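Local coordinates for protein PpBBE-like 1 D396N (Physcomitrella patens subsp. patens, PDB 6EO5) that is an engineered variant of a cellobiose oxidase of the berberine bridge enzyme-like family, a flavoenzyme with bi-covalently bound FAD, at residues 224-230 / 263-269; 237-242 / 284-290; 170-174 / 184-188. All coordinates share one frame; numbering follows the deposited sequence.

Contact 1 (224-230 / 263-269)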
loop_
_atom_site.group_PDB
_atom_site.type_symbol
_atom_site.label_atom_id
_atom_site.label_comp_id
_atom_site.label_asym_id
_atom_site.label_seq_id
_atom_site.Cartn_x
_atom_site.Cartn_y
_atom_site.Cartn_z
ATOM N N HIS A 224 7.941 -11.124 17.598
ATOM C CA HIS A 224 6.608 -10.620 17.329
ATOM C C HIS A 224 5.881 -10.431 18.654
ATOM O O HIS A 224 5.911 -11.316 19.513
ATOM C CB HIS A 224 5.858 -11.595 16.416
ATOM C CG HIS A 224 4.405 -11.282 16.265
ATOM N ND1 HIS A 224 3.422 -11.979 16.932
ATOM C CD2 HIS A 224 3.769 -10.336 15.536
ATOM C CE1 HIS A 224 2.241 -11.478 16.616
ATOM N NE2 HIS A 224 2.423 -10.480 15.771
ATOM N N PHE A 225 5.242 -9.280 18.833
ATOM C CA PHE A 225 4.463 -9.037 20.038
ATOM C C PHE A 225 3.100 -8.470 19.674
ATOM O O PHE A 225 2.943 -7.791 18.654
ATOM C CB PHE A 225 5.178 -8.091 21.010
ATOM C CG PHE A 225 5.527 -6.745 20.429
ATOM C CD1 PHE A 225 6.721 -6.563 19.740
ATOM C CD2 PHE A 225 4.683 -5.649 20.612
ATOM C CE1 PHE A 225 7.064 -5.322 19.227
ATOM C CE2 PHE A 225 5.010 -4.396 20.096
ATOM C CZ PHE A 225 6.205 -4.232 19.405
ATOM N N LYS A 226 2.113 -8.766 20.517
ATOM C CA LYS A 226 0.781 -8.209 20.353
ATOM C C LYS A 226 0.104 -8.184 21.715
ATOM O O LYS A 226 0.042 -9.209 22.404
ATOM C CB LYS A 226 -0.030 -9.015 19.338
ATOM C CG LYS A 226 -1.434 -8.491 19.074
ATOM C CD LYS A 226 -1.953 -9.006 17.737
ATOM C CE LYS A 226 -3.421 -8.663 17.528
ATOM N NZ LYS A 226 -3.867 -8.982 16.144
ATOM N N TYR A 227 -0.365 -7.004 22.112
ATOM C CA TYR A 227 -1.075 -6.809 23.371
ATOM C C TYR A 227 -2.477 -6.335 23.028
ATOM O O TYR A 227 -2.640 -5.307 22.363
ATOM C CB TYR A 227 -0.348 -5.804 24.272
ATOM C CG TYR A 227 1.129 -6.100 24.410
ATOM C CD1 TYR A 227 1.574 -7.204 25.135
ATOM C CD2 TYR A 227 2.080 -5.299 23.797
ATOM C CE1 TYR A 227 2.920 -7.491 25.251
ATOM C CE2 TYR A 227 3.436 -5.579 23.911
ATOM C CZ TYR A 227 3.847 -6.680 24.643
ATOM O OH TYR A 227 5.189 -6.966 24.766
ATOM N N ARG A 228 -3.481 -7.075 23.497
ATOM C CA ARG A 228 -4.851 -6.965 23.018
ATOM C C ARG A 228 -5.807 -6.766 24.190
ATOM O O ARG A 228 -5.583 -7.303 25.279
ATOM C CB ARG A 228 -5.198 -8.233 22.217
ATOM C CG ARG A 228 -6.534 -8.225 21.571
ATOM C CD ARG A 228 -6.625 -9.294 20.492
ATOM N NE ARG A 228 -7.974 -9.298 19.917
ATOM C CZ ARG A 228 -8.312 -9.912 18.786
ATOM N NH1 ARG A 228 -7.393 -10.575 18.080
ATOM N NH2 ARG A 228 -9.573 -9.850 18.360
ATOM N N TRP A 229 -6.863 -5.977 23.971
ATOM C CA TRP A 229 -7.915 -5.737 24.958
ATOM C C TRP A 229 -9.277 -5.775 24.279
ATOM O O TRP A 229 -9.397 -5.591 23.066
ATOM C CB TRP A 229 -7.818 -4.372 25.646
ATOM C CG TRP A 229 -6.677 -4.125 26.558
ATOM C CD1 TRP A 229 -6.697 -4.167 27.928
ATOM C CD2 TRP A 229 -5.356 -3.712 26.189
ATOM N NE1 TRP A 229 -5.463 -3.833 28.427
ATOM C CE2 TRP A 229 -4.622 -3.549 27.383
ATOM C CE3 TRP A 229 -4.719 -3.480 24.966
ATOM C CZ2 TRP A 229 -3.288 -3.158 27.389
ATOM C CZ3 TRP A 229 -3.394 -3.098 24.974
ATOM C CH2 TRP A 229 -2.689 -2.944 26.179
ATOM N N ASN A 230 -10.317 -5.970 25.091
ATOM C CA ASN A 230 -11.692 -5.971 24.608
ATOM C C ASN A 230 -12.530 -5.298 25.690
ATOM O O ASN A 230 -13.146 -5.952 26.531
ATOM C CB ASN A 230 -12.195 -7.370 24.292
ATOM C CG ASN A 230 -13.573 -7.353 23.632
ATOM O OD1 ASN A 230 -14.048 -6.309 23.163
ATOM N ND2 ASN A 230 -14.217 -8.510 23.591
ATOM N N GLY A 263 -15.041 -2.267 20.742
ATOM C CA GLY A 263 -14.249 -2.144 21.948
ATOM C C GLY A 263 -12.883 -2.799 21.886
ATOM O O GLY A 263 -12.086 -2.603 22.813
ATOM N N VAL A 264 -12.584 -3.576 20.844
ATOM C CA VAL A 264 -11.265 -4.183 20.719
ATOM C C VAL A 264 -10.222 -3.099 20.477
ATOM O O VAL A 264 -10.475 -2.114 19.768
ATOM C CB VAL A 264 -11.265 -5.220 19.583
ATOM C CG1 VAL A 264 -9.880 -5.823 19.398
ATOM C CG2 VAL A 264 -12.291 -6.299 19.862
ATOM N N SER A 265 -9.046 -3.265 21.083
ATOM C CA SER A 265 -7.878 -2.456 20.750
ATOM C C SER A 265 -6.618 -3.277 20.992
ATOM O O SER A 265 -6.591 -4.153 21.863
ATOM C CB SER A 265 -7.821 -1.154 21.564
ATOM O OG SER A 265 -7.639 -1.421 22.941
ATOM N N TRP A 266 -5.570 -2.994 20.216
ATOM C CA TRP A 266 -4.323 -3.718 20.429
ATOM C C TRP A 266 -3.137 -2.918 19.915
ATOM O O TRP A 266 -3.281 -1.987 19.120
ATOM C CB TRP A 266 -4.349 -5.113 19.782
ATOM C CG TRP A 266 -4.325 -5.190 18.259
ATOM C CD1 TRP A 266 -3.322 -4.774 17.416
ATOM C CD2 TRP A 266 -5.328 -5.788 17.417
ATOM N NE1 TRP A 266 -3.657 -5.053 16.106
ATOM C CE2 TRP A 266 -4.878 -5.679 16.084
ATOM C CE3 TRP A 266 -6.561 -6.411 17.664
ATOM C CZ2 TRP A 266 -5.624 -6.157 15.009
ATOM C CZ3 TRP A 266 -7.293 -6.889 16.592
ATOM C CH2 TRP A 266 -6.824 -6.756 15.286
ATOM N N LEU A 267 -1.960 -3.287 20.409
ATOM C CA LEU A 267 -0.690 -2.866 19.839
ATOM C C LEU A 267 -0.024 -4.113 19.291
ATOM O O LEU A 267 0.132 -5.096 20.017
ATOM C CB LEU A 267 0.205 -2.192 20.879
ATOM C CG LEU A 267 1.605 -1.836 20.386
ATOM C CD1 LEU A 267 1.530 -0.856 19.225
ATOM C CD2 LEU A 267 2.450 -1.273 21.510
ATOM N N GLU A 268 0.328 -4.094 18.012
ATOM C CA GLU A 268 1.030 -5.201 17.383
ATOM C C GLU A 268 2.338 -4.703 16.782
ATOM O O GLU A 268 2.394 -3.595 16.241
ATOM C CB GLU A 268 0.170 -5.868 16.309
ATOM C CG GLU A 268 0.840 -7.092 15.718
ATOM C CD GLU A 268 0.010 -7.795 14.666
ATOM O OE1 GLU A 268 -1.024 -7.220 14.242
ATOM O OE2 GLU A 268 0.405 -8.925 14.266
ATOM N N GLY A 269 3.395 -5.513 16.877
ATOM C CA GLY A 269 4.679 -5.043 16.391
ATOM C C GLY A 269 5.690 -6.144 16.157
ATOM O O GLY A 269 5.536 -7.282 16.600
#

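Contact 2 (237-242 / 284-290)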
loop_
_atom_site.group_PDB
_atom_site.type_symbol
_atom_site.label_atom_id
_atom_site.label_comp_id
_atom_site.label_asym_id
_atom_site.label_seq_id
_atom_site.Cartn_x
_atom_site.Cartn_y
_atom_site.Cartn_z
ATOM N N LYS A 237 -7.140 5.303 27.421
ATOM C CA LYS A 237 -5.906 5.008 28.130
ATOM C C LYS A 237 -4.917 4.288 27.223
ATOM O O LYS A 237 -3.733 4.646 27.169
ATOM C CB LYS A 237 -6.229 4.184 29.379
ATOM C CG LYS A 237 -5.118 4.120 30.418
ATOM C CD LYS A 237 -5.516 3.242 31.598
ATOM C CE LYS A 237 -4.337 3.020 32.536
ATOM N NZ LYS A 237 -3.882 4.298 33.152
ATOM N N ASN A 238 -5.388 3.272 26.485
ATOM C CA ASN A 238 -4.474 2.518 25.631
ATOM C C ASN A 238 -3.933 3.386 24.501
ATOM O O ASN A 238 -2.729 3.363 24.221
ATOM C CB ASN A 238 -5.152 1.268 25.066
ATOM C CG ASN A 238 -5.578 0.289 26.141
ATOM O OD1 ASN A 238 -5.260 0.465 27.310
ATOM N ND2 ASN A 238 -6.298 -0.753 25.747
ATOM N N PHE A 239 -4.796 4.170 23.846
ATOM C CA PHE A 239 -4.316 4.989 22.736
ATOM C C PHE A 239 -3.336 6.053 23.217
ATOM O O PHE A 239 -2.299 6.276 22.578
ATOM C CB PHE A 239 -5.471 5.647 21.971
ATOM C CG PHE A 239 -5.007 6.305 20.709
ATOM C CD1 PHE A 239 -4.742 5.540 19.581
ATOM C CD2 PHE A 239 -4.728 7.660 20.672
ATOM C CE1 PHE A 239 -4.258 6.113 18.428
ATOM C CE2 PHE A 239 -4.241 8.252 19.509
ATOM C CZ PHE A 239 -4.006 7.468 18.385
ATOM N N LYS A 240 -3.642 6.721 24.338
ATOM C CA LYS A 240 -2.717 7.717 24.875
ATOM C C LYS A 240 -1.363 7.095 25.189
ATOM O O LYS A 240 -0.315 7.682 24.892
ATOM C CB LYS A 240 -3.306 8.371 26.122
ATOM C CG LYS A 240 -2.515 9.556 26.640
ATOM C CD LYS A 240 -3.331 10.305 27.690
ATOM C CE LYS A 240 -2.505 11.358 28.414
ATOM N NZ LYS A 240 -1.613 12.010 27.428
ATOM N N SER A 241 -1.364 5.895 25.772
ATOM C CA SER A 241 -0.104 5.230 26.080
ATOM C C SER A 241 0.657 4.862 24.814
ATOM O O SER A 241 1.892 4.935 24.786
ATOM C CB SER A 241 -0.358 3.991 26.921
ATOM O OG SER A 241 0.875 3.367 27.184
ATOM N N PHE A 242 -0.063 4.458 23.763
ATOM C CA PHE A 242 0.569 4.208 22.468
ATOM C C PHE A 242 1.269 5.458 21.942
ATOM O O PHE A 242 2.428 5.396 21.512
ATOM C CB PHE A 242 -0.480 3.696 21.476
ATOM C CG PHE A 242 -0.052 3.763 20.031
ATOM C CD1 PHE A 242 0.978 2.953 19.549
ATOM C CD2 PHE A 242 -0.708 4.619 19.142
ATOM C CE1 PHE A 242 1.366 3.004 18.211
ATOM C CE2 PHE A 242 -0.334 4.685 17.802
ATOM C CZ PHE A 242 0.713 3.869 17.334
ATOM N N THR A 284 7.311 0.974 28.752
ATOM C CA THR A 284 6.577 2.209 29.023
ATOM C C THR A 284 5.170 2.177 28.427
ATOM O O THR A 284 4.254 2.803 28.980
ATOM C CB THR A 284 7.356 3.425 28.511
ATOM O OG1 THR A 284 7.459 3.386 27.080
ATOM C CG2 THR A 284 8.753 3.432 29.088
ATOM N N PHE A 285 4.968 1.453 27.320
ATOM C CA PHE A 285 3.615 1.290 26.801
ATOM C C PHE A 285 2.748 0.486 27.769
ATOM O O PHE A 285 1.641 0.908 28.126
ATOM C CB PHE A 285 3.634 0.616 25.425
ATOM C CG PHE A 285 2.264 0.184 24.957
ATOM C CD1 PHE A 285 1.331 1.130 24.534
ATOM C CD2 PHE A 285 1.892 -1.158 24.983
ATOM C CE1 PHE A 285 0.048 0.750 24.131
ATOM C CE2 PHE A 285 0.625 -1.549 24.576
ATOM C CZ PHE A 285 -0.303 -0.577 24.144
ATOM N N LEU A 286 3.232 -0.688 28.193
ATOM C CA LEU A 286 2.448 -1.540 29.082
ATOM C C LEU A 286 2.197 -0.869 30.422
ATOM O O LEU A 286 1.142 -1.068 31.032
ATOM C CB LEU A 286 3.158 -2.879 29.288
ATOM C CG LEU A 286 3.410 -3.664 28.004
ATOM C CD1 LEU A 286 4.543 -4.663 28.207
ATOM C CD2 LEU A 286 2.137 -4.356 27.575
ATOM N N ALA A 287 3.146 -0.062 30.888
ATOM C CA ALA A 287 2.970 0.597 32.176
ATOM C C ALA A 287 1.811 1.592 32.147
ATOM O O ALA A 287 1.098 1.743 33.143
ATOM C CB ALA A 287 4.273 1.279 32.590
ATOM N N SER A 288 1.586 2.271 31.023
ATOM C CA SER A 288 0.512 3.258 30.987
ATOM C C SER A 288 -0.764 2.772 30.320
ATOM O O SER A 288 -1.808 3.418 30.481
ATOM C CB SER A 288 0.983 4.531 30.290
ATOM O OG SER A 288 1.816 5.268 31.160
ATOM N N ALA A 289 -0.714 1.671 29.576
ATOM C CA ALA A 289 -1.945 1.073 29.084
ATOM C C ALA A 289 -2.727 0.476 30.247
ATOM O O ALA A 289 -2.272 0.448 31.393
ATOM C CB ALA A 289 -1.661 0.000 28.035
ATOM N N ALA A 290 -3.924 -0.001 29.943
ATOM C CA ALA A 290 -4.754 -0.590 30.963
ATOM C C ALA A 290 -4.167 -1.930 31.409
ATOM O O ALA A 290 -3.384 -2.561 30.687
ATOM C CB ALA A 290 -6.169 -0.769 30.437
#

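Contact 3 (170-174 / 184-188)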
loop_
_atom_site.group_PDB
_atom_site.type_symbol
_atom_site.label_atom_id
_atom_site.label_comp_id
_atom_site.label_asym_id
_atom_site.label_seq_id
_atom_site.Cartn_x
_atom_site.Cartn_y
_atom_site.Cartn_z
ATOM N N ILE A 170 13.178 1.133 -4.050
ATOM C CA ILE A 170 13.223 1.070 -5.501
ATOM C C ILE A 170 14.540 1.687 -5.954
ATOM O O ILE A 170 14.790 2.880 -5.746
ATOM C CB ILE A 170 12.019 1.790 -6.122
ATOM C CG1 ILE A 170 10.708 1.086 -5.746
ATOM C CG2 ILE A 170 12.192 1.904 -7.626
ATOM C CD1 ILE A 170 9.441 1.807 -6.234
ATOM N N LEU A 171 15.407 0.864 -6.543
ATOM C CA LEU A 171 16.656 1.342 -7.114
ATOM C C LEU A 171 16.513 1.681 -8.589
ATOM O O LEU A 171 17.301 2.489 -9.108
ATOM C CB LEU A 171 17.759 0.291 -6.938
ATOM C CG LEU A 171 18.435 0.105 -5.581
ATOM C CD1 LEU A 171 19.184 -1.193 -5.570
ATOM C CD2 LEU A 171 19.397 1.245 -5.312
ATOM N N GLU A 172 15.511 1.103 -9.255
ATOM C CA GLU A 172 15.306 1.268 -10.682
ATOM C C GLU A 172 13.989 0.611 -11.073
ATOM O O GLU A 172 13.601 -0.406 -10.495
ATOM C CB GLU A 172 16.463 0.651 -11.470
ATOM C CG GLU A 172 16.370 0.830 -12.969
ATOM C CD GLU A 172 17.313 -0.081 -13.736
ATOM O OE1 GLU A 172 18.519 0.248 -13.825
ATOM O OE2 GLU A 172 16.842 -1.131 -14.247
ATOM N N VAL A 173 13.304 1.203 -12.055
ATOM C CA VAL A 173 12.152 0.583 -12.700
ATOM C C VAL A 173 12.374 0.577 -14.203
ATOM O O VAL A 173 13.170 1.348 -14.746
ATOM C CB VAL A 173 10.809 1.298 -12.400
ATOM C CG1 VAL A 173 10.404 1.120 -10.957
ATOM C CG2 VAL A 173 10.894 2.767 -12.766
ATOM N N GLN A 174 11.635 -0.298 -14.876
ATOM C CA GLN A 174 11.455 -0.237 -16.317
ATOM C C GLN A 174 9.969 -0.210 -16.614
ATOM O O GLN A 174 9.208 -0.990 -16.031
ATOM C CB GLN A 174 12.090 -1.423 -17.013
ATOM C CG GLN A 174 13.546 -1.533 -16.703
ATOM C CD GLN A 174 14.184 -2.638 -17.474
ATOM O OE1 GLN A 174 13.539 -3.260 -18.331
ATOM N NE2 GLN A 174 15.455 -2.902 -17.186
ATOM N N THR A 184 13.945 3.245 -18.881
ATOM C CA THR A 184 14.581 2.860 -17.631
ATOM C C THR A 184 14.795 4.100 -16.773
ATOM O O THR A 184 15.248 5.135 -17.268
ATOM C CB THR A 184 15.905 2.129 -17.896
ATOM O OG1 THR A 184 15.618 0.813 -18.385
ATOM C CG2 THR A 184 16.732 2.020 -16.628
ATOM N N ALA A 185 14.452 3.997 -15.492
ATOM C CA ALA A 185 14.543 5.112 -14.563
ATOM C C ALA A 185 15.291 4.664 -13.320
ATOM O O ALA A 185 14.933 3.645 -12.719
ATOM C CB ALA A 185 13.152 5.629 -14.182
ATOM N N ASN A 186 16.318 5.423 -12.942
ATOM C CA ASN A 186 17.080 5.205 -11.716
ATOM C C ASN A 186 17.775 6.514 -11.358
ATOM O O ASN A 186 17.514 7.557 -11.965
ATOM C CB ASN A 186 18.088 4.062 -11.872
ATOM C CG ASN A 186 18.963 4.228 -13.103
ATOM O OD1 ASN A 186 19.677 5.229 -13.256
ATOM N ND2 ASN A 186 18.912 3.240 -13.989
ATOM N N ALA A 187 18.688 6.456 -10.381
ATOM C CA ALA A 187 19.365 7.672 -9.936
ATOM C C ALA A 187 20.204 8.319 -11.040
ATOM O O ALA A 187 20.568 9.495 -10.917
ATOM C CB ALA A 187 20.232 7.373 -8.714
ATOM N N GLN A 188 20.504 7.596 -12.121
ATOM C CA GLN A 188 21.257 8.152 -13.241
ATOM C C GLN A 188 20.374 8.451 -14.445
ATOM O O GLN A 188 20.281 9.604 -14.873
ATOM C CB GLN A 188 22.400 7.213 -13.646
ATOM C CG GLN A 188 23.628 7.349 -12.772
ATOM C CD GLN A 188 23.408 6.815 -11.368
ATOM O OE1 GLN A 188 22.937 5.684 -11.186
ATOM N NE2 GLN A 188 23.739 7.629 -10.364
#

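Contact 1 (224-230 / 263-269)
His224 opens the pairing of strand 224-230 with the antiparallel strand 264-269 by a hydrogen bond to Glu268: NE2 donates to Glu268 OE2 over 3.0 Å; OE2 lies in the imidazole plane and uses its anti lone pair, and the N-H...O angle is 170°. At Phe225 the ring lies over the backbone of the partner strand, and Gly269 CA sits 3.8 Å from the ring centroid; glycine suits the place because a CB there would run into CZ. Lys226, extended with CG anti to the backbone N (chi1 -179°), carries CE over the five-membered ring of Trp266 and NZ 3.5 Å from the centroid of its six-membered ring, a cation-pi contact; a long salt bridge to Glu268 OE1 adds to it. Tyr227 turns to the other face with Leu267, its OH hydrogen-bonded to Glu297, while both its backbone groups pair with Leu267. Trp266 CZ3 lies over one face of the Arg228 guanidinium, 3.9 Å from CZ, with the planes 47° apart. Trp229 brings CE3 within 3.7 Å of Ser265 O. With Lys226, Arg228, Trp266 and Glu268 on one face and Phe225, Tyr227, Trp229 and Leu267 on the other, which helices 235-246 and 279-288 cover, this is regular antiparallel pairing inside the seven-stranded sheet.

Contact 2 (237-242 / 284-290)
Ser241 and Phe285 make the central link between two roughly antiparallel helical segments whose axes come within 8.5 Å. A chi1 of 179° turns the Ser241 hydroxyl away from its own N and toward the other helix, where OG donates to Phe285 O over 2.7 Å, in the carbonyl plane and on a lone pair. The same carbonyl accepts from Ala289 N, so two donors grip it in the last turn; serine is small enough to fit between the helices while still reaching the carbonyl. One turn earlier, Asn238 swings CG beside the backbone N (chi1 -62°), which brings OD1 to Ala290 N at 3.0 Å with an N-H...O angle of 165°, satisfying an amide just past the helix end. The Phe285 side chain sends its ring edge toward the 237-242 backbone, CE1 lying 4.0 Å from Phe242 CB. Lys237 runs beside the 288-290 backbone, its aliphatic chain passing along the Ser288 and Ala289 carbonyls and bending only at the end. Asn238 ND2 bonds to Ser265 OG of strand 264-271, and Trp229 of strand 222-230 touches Asn238, Phe285 and Ala289, so both helices rest against the same sheet.

Contact 3 (170-174 / 184-188)
This is the antiparallel pairing of a beta hairpin, strands 170-176 and 182-186, within the FAD-binding region of the chain. Val173 and Ala185 form the hydrogen-bonded pair at its middle: Val173 N to Ala185 O and Ala185 N to Val173 O are each 3.0 Å. On their face Val173 CG2 meets Ala185 CB at 3.9 Å, two small apolar side chains that suit a buried surface. The other face is polar. Glu172 leaves its strand with CG anti to the backbone N (chi1 -177°) and stays extended, lying alongside Asn186 and pointing the same way. Asn186 ND2 donates to Glu172 OE1 over 3.0 Å, but the bond is bent (137°) and meets the oxygen on its anti side, out of the carboxylate plane. Thr184 CG2 packs 3.6 Å from Glu172 CD, while its OG1 lies 3.6 Å from Gln174 CG. Asn186 OD1 accepts from Gln188 N at 2.8 Å, an Asx turn, and asparagine thus serves both sides with one amide. Replacing Glu172 by an alanine would probably leave Asn186 ND2 without this acceptor and take away the carboxylate carbon against which the Thr184 methyl packs. Along the other edge of strand 170-176, Leu171 and Glu172 both face Thr212 of strand 207-217, a classic beta bulge, and Phe211 of that strand touches Val173. Helix 191-200 covers the apolar face, Ile197 meeting Val173 and Tyr194 meeting Ala185.

In the fold
Contact 3 comes first along the chain and closes before the other two begin; it lies on the opposite side of the chain's centre, about 39 Å from contact 1 and about 43 Å from contact 2 between centres. Contacts 1 and 2 have centres about 11 Å apart and interlock: strand 222-230 is followed by helix 235-246, strand 264-271 by helix 279-288, so their segments alternate and the two helices pack on the sheet that contact 1 pairs. Contact 3 belongs to a different antiparallel sheet, with strand 207-217. Yet both sheets approach the cofactor, Val173 lying about 8 Å and Glu268 about 10 Å from the FAD by side chain, consistent with a flavin held between two parts of the fold.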